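Local coordinates for protein Exo-beta-1,3-galactanase (Bifidobacterium bifidum, PDB 5FLW) that probably removes galactose units from the non-reducing ends of beta-1,3-galactan chains, as a glycoside hydrolase of family 43, at residues Ile194-Phe203 with Ile283-Ser291. Residues are numbered along the deposited sequence; the frame is centred on the assembly and turned at random.
Sequences IKKDGLYYWF and ISIADGVAS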
loop_
_atom_site.group_PDB
_atom_site.type_symbol
_atom_site.label_atom_id
_atom_site.label_comp_id
_atom_site.label_asym_id
_atom_site.label_seq_id
_atom_site.Cartn_x
_atom_site.Cartn_y
_atom_site.Cartn_z
ATOM N N ILE A 194 -3.511 9.648 -3.485
ATOM C CA ILE A 194 -4.893 10.094 -3.335
ATOM C C ILE A 194 -5.088 11.301 -4.249
ATOM O O ILE A 194 -4.134 11.858 -4.807
ATOM C CB ILE A 194 -5.323 10.429 -1.872
ATOM C CG1 ILE A 194 -4.495 11.581 -1.274
ATOM C CG2 ILE A 194 -5.274 9.193 -0.971
ATOM C CD1 ILE A 194 -5.020 12.959 -1.550
ATOM N N LYS A 195 -6.347 11.675 -4.416
ATOM C CA LYS A 195 -6.723 12.834 -5.218
ATOM C C LYS A 195 -7.699 13.710 -4.441
ATOM O O LYS A 195 -8.632 13.205 -3.812
ATOM C CB LYS A 195 -7.431 12.390 -6.515
ATOM C CG LYS A 195 -7.469 13.425 -7.666
ATOM C CD LYS A 195 -8.376 12.923 -8.781
ATOM C CE LYS A 195 -8.312 13.795 -10.005
ATOM N NZ LYS A 195 -9.020 13.235 -11.184
ATOM N N LYS A 196 -7.477 15.022 -4.483
ATOM C CA LYS A 196 -8.388 15.966 -3.849
ATOM C C LYS A 196 -8.516 17.203 -4.730
ATOM O O LYS A 196 -7.513 17.870 -5.024
ATOM C CB LYS A 196 -7.897 16.373 -2.455
ATOM C CG LYS A 196 -8.854 17.303 -1.733
ATOM C CD LYS A 196 -8.169 17.918 -0.525
ATOM C CE LYS A 196 -8.976 19.038 0.091
ATOM N NZ LYS A 196 -10.352 18.584 0.411
ATOM N N ASP A 197 -9.746 17.514 -5.136
ATOM C CA ASP A 197 -10.037 18.736 -5.896
ATOM C C ASP A 197 -9.100 18.889 -7.089
ATOM O O ASP A 197 -8.505 19.946 -7.321
ATOM C CB ASP A 197 -10.021 19.974 -5.003
ATOM C CG ASP A 197 -10.494 21.221 -5.734
ATOM O OD1 ASP A 197 -11.265 21.083 -6.708
ATOM O OD2 ASP A 197 -10.072 22.355 -5.314
ATOM N N GLY A 198 -8.956 17.794 -7.845
ATOM C CA GLY A 198 -8.191 17.804 -9.075
ATOM C C GLY A 198 -6.688 17.651 -8.925
ATOM O O GLY A 198 -5.998 17.586 -9.952
ATOM N N LEU A 199 -6.149 17.598 -7.701
ATOM C CA LEU A 199 -4.709 17.489 -7.476
ATOM C C LEU A 199 -4.403 16.102 -6.914
ATOM O O LEU A 199 -5.052 15.666 -5.956
ATOM C CB LEU A 199 -4.223 18.545 -6.483
ATOM C CG LEU A 199 -2.714 18.744 -6.382
ATOM C CD1 LEU A 199 -2.203 19.414 -7.647
ATOM C CD2 LEU A 199 -2.347 19.552 -5.174
ATOM N N TYR A 200 -3.416 15.420 -7.509
ATOM C CA TYR A 200 -2.950 14.117 -7.025
ATOM C C TYR A 200 -1.841 14.320 -5.999
ATOM O O TYR A 200 -0.966 15.175 -6.173
ATOM C CB TYR A 200 -2.392 13.289 -8.184
ATOM C CG TYR A 200 -3.375 13.027 -9.310
ATOM C CD1 TYR A 200 -4.290 11.980 -9.226
ATOM C CD2 TYR A 200 -3.390 13.836 -10.462
ATOM C CE1 TYR A 200 -5.189 11.737 -10.251
ATOM C CE2 TYR A 200 -4.289 13.600 -11.494
ATOM C CZ TYR A 200 -5.193 12.550 -11.382
ATOM O OH TYR A 200 -6.093 12.295 -12.403
ATOM N N TYR A 201 -1.889 13.543 -4.922
ATOM C CA TYR A 201 -0.859 13.559 -3.890
ATOM C C TYR A 201 -0.265 12.156 -3.835
ATOM O O TYR A 201 -1.000 11.184 -3.664
ATOM C CB TYR A 201 -1.426 13.934 -2.512
ATOM C CG TYR A 201 -2.049 15.339 -2.388
ATOM C CD1 TYR A 201 -3.228 15.668 -3.054
ATOM C CD2 TYR A 201 -1.475 16.305 -1.550
ATOM C CE1 TYR A 201 -3.808 16.943 -2.928
ATOM C CE2 TYR A 201 -2.037 17.573 -1.410
ATOM C CZ TYR A 201 -3.203 17.892 -2.104
ATOM O OH TYR A 201 -3.780 19.150 -1.957
ATOM N N TRP A 202 1.057 12.065 -3.989
ATOM C CA TRP A 202 1.799 10.813 -4.072
ATOM C C TRP A 202 2.808 10.794 -2.928
ATOM O O TRP A 202 3.707 11.643 -2.875
ATOM C CB TRP A 202 2.513 10.781 -5.430
ATOM C CG TRP A 202 3.363 9.592 -5.783
ATOM C CD1 TRP A 202 3.675 8.505 -5.001
ATOM C CD2 TRP A 202 4.037 9.383 -7.041
ATOM N NE1 TRP A 202 4.496 7.637 -5.697
ATOM C CE2 TRP A 202 4.728 8.149 -6.951
ATOM C CE3 TRP A 202 4.109 10.115 -8.239
ATOM C CZ2 TRP A 202 5.501 7.646 -8.014
ATOM C CZ3 TRP A 202 4.864 9.606 -9.300
ATOM C CH2 TRP A 202 5.539 8.373 -9.181
ATOM N N PHE A 203 2.669 9.817 -2.025
ATOM C CA PHE A 203 3.529 9.656 -0.860
ATOM C C PHE A 203 4.444 8.449 -1.048
ATOM O O PHE A 203 4.068 7.467 -1.697
ATOM C CB PHE A 203 2.692 9.431 0.410
ATOM C CG PHE A 203 1.694 10.524 0.683
ATOM C CD1 PHE A 203 0.490 10.588 -0.014
ATOM C CD2 PHE A 203 1.953 11.495 1.642
ATOM C CE1 PHE A 203 -0.435 11.624 0.247
ATOM C CE2 PHE A 203 1.027 12.527 1.906
ATOM C CZ PHE A 203 -0.159 12.577 1.210
ATOM N N ILE A 283 -4.343 12.572 8.695
ATOM C CA ILE A 283 -3.380 13.372 7.948
ATOM C C ILE A 283 -4.138 14.510 7.276
ATOM O O ILE A 283 -5.215 14.296 6.709
ATOM C CB ILE A 283 -2.546 12.516 6.966
ATOM C CG1 ILE A 283 -1.416 13.346 6.330
ATOM C CG2 ILE A 283 -3.419 11.883 5.904
ATOM C CD1 ILE A 283 -0.404 12.549 5.529
ATOM N N SER A 284 -3.620 15.725 7.408
ATOM C CA SER A 284 -4.272 16.901 6.856
ATOM C C SER A 284 -3.782 17.143 5.423
ATOM O O SER A 284 -2.570 17.142 5.163
ATOM C CB SER A 284 -4.017 18.105 7.761
ATOM O OG SER A 284 -4.092 19.290 7.006
ATOM N N ILE A 285 -4.729 17.326 4.495
ATOM C CA ILE A 285 -4.445 17.470 3.065
ATOM C C ILE A 285 -5.324 18.578 2.506
ATOM O O ILE A 285 -6.553 18.461 2.526
ATOM C CB ILE A 285 -4.676 16.144 2.311
ATOM C CG1 ILE A 285 -3.756 15.046 2.885
ATOM C CG2 ILE A 285 -4.561 16.329 0.802
ATOM C CD1 ILE A 285 -3.856 13.757 2.183
ATOM N N ALA A 286 -4.702 19.663 2.040
ATOM C CA ALA A 286 -5.433 20.810 1.512
ATOM C C ALA A 286 -4.469 21.690 0.731
ATOM O O ALA A 286 -3.346 21.938 1.197
ATOM C CB ALA A 286 -6.087 21.606 2.653
ATOM N N ASP A 287 -4.886 22.114 -0.478
ATOM C CA ASP A 287 -4.184 23.136 -1.277
ATOM C C ASP A 287 -2.724 22.779 -1.562
ATOM O O ASP A 287 -1.837 23.629 -1.497
ATOM C CB ASP A 287 -4.296 24.538 -0.660
ATOM C CG ASP A 287 -5.714 24.882 -0.256
ATOM O OD1 ASP A 287 -6.615 24.781 -1.122
ATOM O OD2 ASP A 287 -5.926 25.248 0.922
ATOM N N GLY A 288 -2.470 21.512 -1.879
ATOM C CA GLY A 288 -1.132 21.085 -2.221
ATOM C C GLY A 288 -0.239 20.816 -1.043
ATOM O O GLY A 288 0.942 20.487 -1.238
ATOM N N VAL A 289 -0.760 20.917 0.171
ATOM C CA VAL A 289 0.030 20.714 1.371
ATOM C C VAL A 289 -0.515 19.494 2.108
ATOM O O VAL A 289 -1.727 19.382 2.327
ATOM C CB VAL A 289 0.034 21.962 2.267
ATOM C CG1 VAL A 289 0.839 21.686 3.528
ATOM C CG2 VAL A 289 0.607 23.109 1.505
ATOM N N ALA A 290 0.376 18.576 2.462
ATOM C CA ALA A 290 0.043 17.419 3.281
ATOM C C ALA A 290 0.825 17.513 4.589
ATOM O O ALA A 290 2.018 17.842 4.581
ATOM C CB ALA A 290 0.380 16.101 2.565
ATOM N N SER A 291 0.162 17.233 5.713
ATOM C CA SER A 291 0.794 17.467 7.008
ATOM C C SER A 291 0.372 16.425 8.039
ATOM O O SER A 291 -0.821 16.194 8.264
ATOM C CB SER A 291 0.470 18.884 7.516
ATOM O OG SER A 291 0.823 18.973 8.874
HETATM O O HOH W 1 -8.987 18.318 3.610
#
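Tyr201 and Ile285 meet where two beta-hairpins from neighbouring blades of a five-bladed beta-propeller, the fold of family 43 glycoside hydrolases, pack face to face. Each hairpin closes through a type I' turn, Lys196 to Leu199 in one and Ala286 to Val289 in the other.

One direct hydrogen bond joins them: Gly288 N gives its proton to Tyr201 OH over 2.7 Å, with an N-H...O angle of 150°. The hydroxyl thus accepts a bond from the backbone of the Ala286-Val289 turn, and Gly288, at positive phi, sits where a side chain would be jammed against the preceding carbonyl oxygen. Leu199 CD2 lies beside the same turn, 3.5 Å from Gly288 CA.

Apolar packing makes up most of the remaining contact. Ile285 CG2 rests over one face of the Tyr201 ring, 3.6 Å from its centroid, a CH-pi contact. Its other branch, with CG1 anti to the carbonyl carbon (chi1 -60°), sends CD1 tip to tip against Ile194 CD1 and obliquely to the Phe203 ring at CZ. Phe203 also receives Ala290 CB at its edge, 3.7 Å from CE2, and Ile283 CD1 obliquely. Phe261 and Val248 of the second hairpin's own blade extend this apolar layer. A phenylalanine in place of Tyr201 would probably keep the ring under Ile285 but leave Gly288 N without its hydroxyl acceptor.

At the more polar margin, the Lys196 side chain runs alongside Ile285, the two pointing opposite ways, with CE 3.5 Å from Ile285 O. Its ammonium is held chiefly by Ser258 O and a salt bridge to Glu259, with a water as a weak further partner. That water lies 2.7 Å from Ile285 O, the closer of its two partners here; its 3.5 Å approach to Lys196 NZ is long and weak.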